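Local coordinates for hemolysin-related protein (Vibrio cholerae serotype O1, PDB 6MLT), which binds calcium, probably recognises carbohydrate and, as the secreted biofilm matrix protein Bap1, is implicated in biofilm adhesion, at residues Y368-M373 and Q424-V429; Y300-W305 and V357-N362; P121-L126 and L136-S141. All blocks are in the same frame, centred on the assembly; numbering follows the deposited sequence.

Interaction 1 of 3, residues Y368-M373 and Q424-V429; sequences YGVLEM and QQVNAV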
# COMPACT_ATOMS: atom_id res chain seq x y z
N TYR A 368 -9.99 50.25 -6.52
CA TYR A 368 -9.66 49.49 -7.72
C TYR A 368 -9.36 48.04 -7.35
O TYR A 368 -8.51 47.78 -6.49
CB TYR A 368 -8.46 50.10 -8.43
CG TYR A 368 -8.73 51.46 -9.05
CD1 TYR A 368 -8.57 52.62 -8.31
CD2 TYR A 368 -9.14 51.57 -10.37
CE1 TYR A 368 -8.82 53.87 -8.87
CE2 TYR A 368 -9.38 52.81 -10.94
CZ TYR A 368 -9.22 53.95 -10.18
OH TYR A 368 -9.47 55.18 -10.75
N GLY A 369 -10.02 47.11 -8.01
CA GLY A 369 -9.77 45.71 -7.72
C GLY A 369 -10.45 44.78 -8.69
O GLY A 369 -10.92 45.20 -9.75
N VAL A 370 -10.50 43.51 -8.32
CA VAL A 370 -11.16 42.50 -9.13
C VAL A 370 -12.65 42.50 -8.80
O VAL A 370 -13.05 42.25 -7.65
CB VAL A 370 -10.54 41.11 -8.90
CG1 VAL A 370 -11.31 40.04 -9.67
CG2 VAL A 370 -9.08 41.12 -9.32
N LEU A 371 -13.48 42.78 -9.81
CA LEU A 371 -14.92 42.90 -9.65
C LEU A 371 -15.64 41.59 -9.93
O LEU A 371 -16.62 41.27 -9.26
CB LEU A 371 -15.45 44.00 -10.58
CG LEU A 371 -14.70 45.32 -10.52
CD1 LEU A 371 -15.22 46.28 -11.57
CD2 LEU A 371 -14.80 45.95 -9.13
N GLU A 372 -15.15 40.83 -10.90
CA GLU A 372 -15.81 39.59 -11.27
C GLU A 372 -14.81 38.64 -11.92
O GLU A 372 -13.87 39.07 -12.60
CB GLU A 372 -16.99 39.84 -12.24
CG GLU A 372 -17.82 38.59 -12.52
CD GLU A 372 -18.67 38.70 -13.76
OE1 GLU A 372 -19.72 39.38 -13.71
OE2 GLU A 372 -18.27 38.12 -14.79
N MET A 373 -15.03 37.35 -11.69
CA MET A 373 -14.36 36.30 -12.44
C MET A 373 -15.42 35.33 -12.93
O MET A 373 -16.33 34.97 -12.17
CB MET A 373 -13.31 35.57 -11.60
CG MET A 373 -12.17 36.47 -11.15
SD MET A 373 -10.83 35.53 -10.39
CE MET A 373 -11.65 34.85 -8.96
N GLN A 424 -11.98 45.06 2.63
CA GLN A 424 -10.86 44.58 1.84
C GLN A 424 -11.37 43.58 0.80
O GLN A 424 -12.39 42.92 0.99
CB GLN A 424 -9.81 43.94 2.75
CG GLN A 424 -9.11 44.95 3.65
CD GLN A 424 -8.23 44.31 4.71
OE1 GLN A 424 -7.85 43.15 4.60
NE2 GLN A 424 -7.91 45.08 5.75
N GLN A 425 -10.67 43.50 -0.33
CA GLN A 425 -11.08 42.60 -1.40
C GLN A 425 -9.86 42.12 -2.16
O GLN A 425 -8.72 42.49 -1.85
CB GLN A 425 -12.08 43.29 -2.35
CG GLN A 425 -11.49 44.43 -3.18
CD GLN A 425 -12.33 44.74 -4.41
OE1 GLN A 425 -12.30 44.00 -5.40
NE2 GLN A 425 -13.11 45.80 -4.33
N VAL A 426 -10.09 41.28 -3.17
CA VAL A 426 -9.03 40.87 -4.07
C VAL A 426 -8.78 41.99 -5.07
O VAL A 426 -9.68 42.37 -5.84
CB VAL A 426 -9.39 39.56 -4.79
CG1 VAL A 426 -8.36 39.22 -5.84
CG2 VAL A 426 -9.50 38.43 -3.77
N ASN A 427 -7.55 42.51 -5.08
CA ASN A 427 -7.22 43.63 -5.95
C ASN A 427 -6.51 43.21 -7.23
O ASN A 427 -6.58 43.95 -8.23
CB ASN A 427 -6.37 44.65 -5.19
CG ASN A 427 -7.09 45.21 -3.98
OD1 ASN A 427 -6.82 44.83 -2.84
ND2 ASN A 427 -8.04 46.11 -4.22
N ALA A 428 -5.84 42.06 -7.24
CA ALA A 428 -5.26 41.52 -8.46
C ALA A 428 -5.21 40.01 -8.35
O ALA A 428 -5.14 39.44 -7.26
CB ALA A 428 -3.86 42.08 -8.74
N VAL A 429 -5.20 39.35 -9.52
CA VAL A 429 -5.10 37.89 -9.58
C VAL A 429 -4.21 37.47 -10.73
O VAL A 429 -4.01 38.20 -11.71
CB VAL A 429 -6.48 37.21 -9.73
CG1 VAL A 429 -7.34 37.46 -8.52
CG2 VAL A 429 -7.18 37.71 -11.00

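Interaction 2 of 3, residues Y300-W305 and V357-N362; sequences YGYTDW and VTYGKN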
# COMPACT_ATOMS: atom_id res chain seq x y z
N TYR A 300 -3.66 40.37 -13.48
CA TYR A 300 -4.85 41.16 -13.79
C TYR A 300 -5.28 41.93 -12.55
O TYR A 300 -5.62 41.32 -11.53
CB TYR A 300 -5.97 40.25 -14.29
CG TYR A 300 -5.53 39.31 -15.38
CD1 TYR A 300 -5.19 39.78 -16.65
CD2 TYR A 300 -5.43 37.94 -15.15
CE1 TYR A 300 -4.77 38.93 -17.65
CE2 TYR A 300 -5.01 37.08 -16.14
CZ TYR A 300 -4.69 37.58 -17.39
OH TYR A 300 -4.27 36.73 -18.38
N GLY A 301 -5.27 43.26 -12.63
CA GLY A 301 -5.74 44.09 -11.54
C GLY A 301 -4.66 45.04 -11.04
O GLY A 301 -3.82 45.52 -11.82
N TYR A 302 -4.69 45.30 -9.74
CA TYR A 302 -3.95 46.40 -9.13
C TYR A 302 -3.14 45.87 -7.96
O TYR A 302 -3.71 45.42 -6.96
CB TYR A 302 -4.93 47.49 -8.69
CG TYR A 302 -5.87 47.89 -9.81
CD1 TYR A 302 -7.04 47.19 -10.04
CD2 TYR A 302 -5.55 48.95 -10.65
CE1 TYR A 302 -7.88 47.53 -11.08
CE2 TYR A 302 -6.38 49.30 -11.69
CZ TYR A 302 -7.55 48.59 -11.90
OH TYR A 302 -8.38 48.95 -12.93
N THR A 303 -1.81 45.92 -8.08
CA THR A 303 -0.90 45.31 -7.12
C THR A 303 -0.35 46.30 -6.10
O THR A 303 0.36 45.89 -5.18
CB THR A 303 0.27 44.65 -7.85
OG1 THR A 303 0.93 45.63 -8.67
CG2 THR A 303 -0.21 43.49 -8.72
N ASP A 304 -0.63 47.59 -6.26
CA ASP A 304 -0.05 48.59 -5.37
C ASP A 304 -0.45 48.32 -3.92
O ASP A 304 -1.62 48.05 -3.63
CB ASP A 304 -0.50 50.00 -5.78
CG ASP A 304 0.25 50.53 -6.98
OD1 ASP A 304 1.18 49.85 -7.46
OD2 ASP A 304 -0.09 51.63 -7.45
N TRP A 305 0.54 48.38 -3.03
CA TRP A 305 0.31 48.30 -1.58
C TRP A 305 -0.27 46.95 -1.17
O TRP A 305 -0.97 46.84 -0.16
CB TRP A 305 -0.60 49.44 -1.10
CG TRP A 305 0.01 50.79 -1.30
CD1 TRP A 305 -0.27 51.67 -2.31
CD2 TRP A 305 0.99 51.42 -0.48
NE1 TRP A 305 0.48 52.81 -2.16
CE2 TRP A 305 1.26 52.69 -1.05
CE3 TRP A 305 1.67 51.04 0.68
CZ2 TRP A 305 2.18 53.57 -0.49
CZ3 TRP A 305 2.59 51.92 1.23
CH2 TRP A 305 2.84 53.17 0.64
N VAL A 357 -11.74 37.73 -16.43
CA VAL A 357 -11.52 38.57 -15.25
C VAL A 357 -11.92 39.99 -15.60
O VAL A 357 -11.42 40.56 -16.59
CB VAL A 357 -10.06 38.52 -14.78
CG1 VAL A 357 -9.87 39.39 -13.53
CG2 VAL A 357 -9.65 37.10 -14.50
N THR A 358 -12.80 40.57 -14.79
CA THR A 358 -13.20 41.97 -14.91
C THR A 358 -12.62 42.71 -13.71
O THR A 358 -12.90 42.36 -12.56
CB THR A 358 -14.72 42.11 -14.95
OG1 THR A 358 -15.24 41.40 -16.08
CG2 THR A 358 -15.12 43.58 -15.06
N TYR A 359 -11.78 43.71 -13.99
CA TYR A 359 -11.16 44.50 -12.94
C TYR A 359 -11.30 45.98 -13.28
O TYR A 359 -11.34 46.37 -14.45
CB TYR A 359 -9.67 44.13 -12.76
CG TYR A 359 -8.82 44.28 -13.99
CD1 TYR A 359 -8.69 43.25 -14.91
CD2 TYR A 359 -8.13 45.46 -14.23
CE1 TYR A 359 -7.91 43.39 -16.04
CE2 TYR A 359 -7.34 45.61 -15.36
CZ TYR A 359 -7.23 44.57 -16.26
OH TYR A 359 -6.44 44.71 -17.37
N GLY A 360 -11.38 46.79 -12.23
CA GLY A 360 -11.53 48.22 -12.42
C GLY A 360 -11.98 48.89 -11.14
O GLY A 360 -11.75 48.39 -10.04
N LYS A 361 -12.61 50.05 -11.30
CA LYS A 361 -13.01 50.88 -10.18
C LYS A 361 -14.38 50.42 -9.67
O LYS A 361 -15.36 50.42 -10.41
CB LYS A 361 -13.06 52.35 -10.57
CG LYS A 361 -13.27 53.29 -9.40
CD LYS A 361 -13.21 54.73 -9.87
CE LYS A 361 -12.61 55.65 -8.82
NZ LYS A 361 -12.22 56.96 -9.41
N ASN A 362 -14.41 50.03 -8.39
CA ASN A 362 -15.62 49.63 -7.69
C ASN A 362 -16.54 50.85 -7.52
O ASN A 362 -16.13 51.86 -6.94
CB ASN A 362 -15.22 49.04 -6.34
CG ASN A 362 -16.39 48.67 -5.46
OD1 ASN A 362 -17.36 49.42 -5.35
ND2 ASN A 362 -16.28 47.53 -4.79

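Interaction 3 of 3, residues P121-L126 and L136-S141; sequences PYINIL and LLKSAS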
# COMPACT_ATOMS: atom_id res chain seq x y z
N PRO A 121 -8.03 -27.49 17.11
CA PRO A 121 -9.29 -26.74 16.98
C PRO A 121 -9.18 -25.26 17.33
O PRO A 121 -10.20 -24.57 17.32
CB PRO A 121 -10.22 -27.46 17.97
CG PRO A 121 -9.33 -28.05 18.99
CD PRO A 121 -8.01 -28.33 18.32
N TYR A 122 -7.97 -24.76 17.60
CA TYR A 122 -7.77 -23.41 18.10
C TYR A 122 -6.87 -22.59 17.17
O TYR A 122 -5.94 -23.11 16.56
CB TYR A 122 -7.13 -23.42 19.50
CG TYR A 122 -8.11 -23.92 20.52
CD1 TYR A 122 -9.13 -23.10 20.98
CD2 TYR A 122 -8.06 -25.23 20.99
CE1 TYR A 122 -10.06 -23.56 21.88
CE2 TYR A 122 -8.99 -25.70 21.89
CZ TYR A 122 -9.99 -24.85 22.33
OH TYR A 122 -10.93 -25.30 23.23
N ILE A 123 -7.18 -21.30 17.09
CA ILE A 123 -6.16 -20.32 16.75
C ILE A 123 -5.26 -20.15 17.97
O ILE A 123 -5.73 -19.81 19.07
CB ILE A 123 -6.79 -19.00 16.31
CG1 ILE A 123 -7.47 -19.18 14.95
CG2 ILE A 123 -5.73 -17.89 16.21
CD1 ILE A 123 -8.42 -18.07 14.59
N ASN A 124 -3.97 -20.41 17.80
CA ASN A 124 -3.00 -20.32 18.89
C ASN A 124 -2.32 -18.96 18.85
O ASN A 124 -1.81 -18.55 17.81
CB ASN A 124 -1.97 -21.43 18.78
CG ASN A 124 -2.57 -22.79 19.00
OD1 ASN A 124 -3.32 -22.99 19.97
ND2 ASN A 124 -2.29 -23.72 18.10
N ILE A 125 -2.30 -18.29 20.00
CA ILE A 125 -1.64 -17.00 20.11
C ILE A 125 -0.50 -17.16 21.11
O ILE A 125 -0.75 -17.37 22.31
CB ILE A 125 -2.62 -15.89 20.51
CG1 ILE A 125 -3.77 -15.86 19.50
CG2 ILE A 125 -1.89 -14.55 20.58
CD1 ILE A 125 -4.85 -14.83 19.78
N LEU A 126 0.73 -17.07 20.62
CA LEU A 126 1.92 -17.23 21.45
C LEU A 126 2.44 -15.88 21.92
O LEU A 126 2.26 -14.86 21.25
CB LEU A 126 3.03 -17.94 20.68
CG LEU A 126 2.67 -19.22 19.92
CD1 LEU A 126 3.92 -19.79 19.26
CD2 LEU A 126 2.05 -20.24 20.85
N LEU A 136 -8.28 -19.29 20.68
CA LEU A 136 -9.62 -18.96 20.21
C LEU A 136 -10.15 -20.14 19.42
O LEU A 136 -9.52 -20.59 18.46
CB LEU A 136 -9.61 -17.71 19.33
CG LEU A 136 -8.80 -16.51 19.81
CD1 LEU A 136 -8.80 -15.42 18.75
CD2 LEU A 136 -9.33 -15.96 21.13
N LEU A 137 -11.30 -20.67 19.84
CA LEU A 137 -11.88 -21.82 19.17
C LEU A 137 -12.30 -21.46 17.75
O LEU A 137 -13.01 -20.47 17.54
CB LEU A 137 -13.09 -22.32 19.96
CG LEU A 137 -13.76 -23.61 19.47
CD1 LEU A 137 -12.84 -24.80 19.68
CD2 LEU A 137 -15.09 -23.82 20.18
N LYS A 138 -11.88 -22.27 16.79
CA LYS A 138 -12.10 -21.95 15.39
C LYS A 138 -13.52 -22.32 14.95
O LYS A 138 -14.19 -23.16 15.54
CB LYS A 138 -11.09 -22.69 14.51
CG LYS A 138 -9.67 -22.18 14.65
CD LYS A 138 -8.70 -22.84 13.68
CE LYS A 138 -8.54 -24.31 13.98
NZ LYS A 138 -7.50 -24.93 13.11
N SER A 139 -13.95 -21.67 13.87
CA SER A 139 -15.25 -21.98 13.28
C SER A 139 -15.25 -23.35 12.61
O SER A 139 -16.15 -24.16 12.84
CB SER A 139 -15.62 -20.89 12.26
OG SER A 139 -16.87 -21.16 11.67
N ALA A 140 -14.25 -23.62 11.78
CA ALA A 140 -14.17 -24.86 11.03
C ALA A 140 -13.08 -25.75 11.60
O ALA A 140 -12.34 -25.37 12.52
CB ALA A 140 -13.92 -24.56 9.55
N SER A 141 -12.98 -26.95 11.06
CA SER A 141 -11.95 -27.89 11.46
C SER A 141 -11.21 -28.40 10.23
O SER A 141 -11.72 -28.33 9.11
CB SER A 141 -12.54 -29.06 12.26
OG SER A 141 -13.73 -29.53 11.64

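Interaction 1 of 3, residues Y368-M373 and Q424-V429
V370 and V426 meet methyl to methyl at the centre of this contact, V370 CG2 lying 4.0 Å from V426 CG1. The same V370 methyl also reaches V429 CG1, at 4.1 Å, and rests over the backbone between N427 and A428. This follows from the V370 rotamer: CG1 stands anti to the backbone N (chi1 176°), which leaves CG2 as the branch that faces 424-429. Further along, the thioether of M373 brings SD to 4.3 Å from V429 CG2, a flexible, apolar group suited to an uneven interior. M410 and V412 of the neighbouring strand 405-413, and V326 and I329 of strand 326-330 in a third sheet, extend this hydrophobic patch.

Outward from the methyls, the backbone takes over. The V370 N-H points at V426 O with an N...O distance of 2.8 Å and a nearly straight 163° approach, in the carbonyl plane. Beside it G369 lets the chains come very close, its CA only 3.7 Å from N427 O; glycine suits the place because the space beside its CA is taken up closely by the V426 carbonyl and the N427 amide. At the edge, N427 ND2 gives a hydrogen bond to Y368 O at 2.9 Å. The donor is tilted from the carbonyl plane, while the acceptor lies close to the plane of the amide. N427 OD1 takes the backbone N-H of K415, so both ends of the amide are gripped and its rotation is fixed.

Chemically, polar groups costly to bury alone are paired within this aliphatic seam between beta-prism sheets: V370 N-H with the V426 carbonyl, the Y368 carbonyl with the N427 side chain.

Interaction 2 of 3, residues Y300-W305 and V357-N362
Y359 reaches across to 300-302, and its inner ring atoms find partners there. Its CB already packs on the backbone, 4.1 Å from G301 CA. With chi1 at 58°, CG sits between the backbone N and the carbonyl carbon, and this turns one ring face onto G301. The G301 N lies over the ring centre, 3.8 Å above the plane, while G301 CA makes an off-centre CH-pi contact. A residue without a side chain suits this place twice over: the peptide can slip beneath the ring, and the backbone angles of G301 are ones only glycine adopts comfortably.

Farther out the two ring edges part company. Y359 CD1 and CE1 lie along Y300 CB, with CE1 at 4.1 Å, and V357 CG1 touches the same CB. On the other edge Y359 CD2 comes within 3.8 Å of Y302 CE1. The two tyrosine rings form an offset edge-to-face pair, their centroids 5.9 Å apart and their planes at 72°, with the edge of Y359 toward the face of Y302. The hydroxyl end of Y302 continues past this edge, OH lying 3.3 Å from G360 CA, where a glycine marks the corner of the chain.

Here strand 295-301 lies in one sheet and strand 352-359 in another, and aromatic packing closes the seam between these two sheets of a beta-prism lectin fold.

Interaction 3 of 3, residues P121-L126 and L136-S141
K138 N gives P121 O a hydrogen bond of 2.9 Å, nearly linear at 169°, just past the last pair of the ladder. Next to it I123 and L136 form an antiparallel hydrogen-bonded pair: I123 N reaches L136 O at 2.8 Å, and L136 N returns a bond to I123 O at 3.1 Å. L136 O also receives a CA-H...O contact from Y122, the usual companion of such ladders.

The long aliphatic part of K138 then runs back across the partner strand. A bend at chi3 (-66°) brings its CE to 3.5 Å from P121 C, and CG packs 3.7 Å from I123 CG1. Lysine suits this buried route because NZ finds oxygens at its end: T116 OG1, S145 OG and T120 O.

Packing differs on the two faces of the sheet. On one, Y122 and L137 are a non-hydrogen-bonded pair. L137 CD1 rests over the Y122 ring, 4.2 Å from its centroid and 29° off the normal, and also touches P121 CB, so the leucine methyl is held between the tyrosine ring and the proline near the surface. On the other face the branched chains of I123, I125 and L136 gather, with I125 CD1 4.1 Å from L136 CD1 and Y169 of the following sheet against I123 and L136.

The arrangement is the outer beta hairpin of a four-stranded antiparallel sheet, a blade of the beta-propeller to which FG-GAP-like repeats belong.

In the fold
Interactions 1 and 2 belong to one structure: their centres are 5 Å apart, and the backbones join where N427 O meets Y302 N at 2.8 Å and V429 O meets Y300 N at 2.8 Å, both probable hydrogen bonds. Together they tie strand 428-435 and its neighbour 295-301 to strands 370-377 and 352-359, thus two sheets of the lectin-like prism. Bound glycerol, probably from the crystallisation liquor, lies about 4 Å from the side chain of N427 and about 4 Å from that of Y302, and may mark a pocket. Interaction 3 sits in the propeller, its centre about 69 Å from that of interaction 1 and 73 Å from that of interaction 2, with the side chain of I125 about 8 Å from a bound sodium ion.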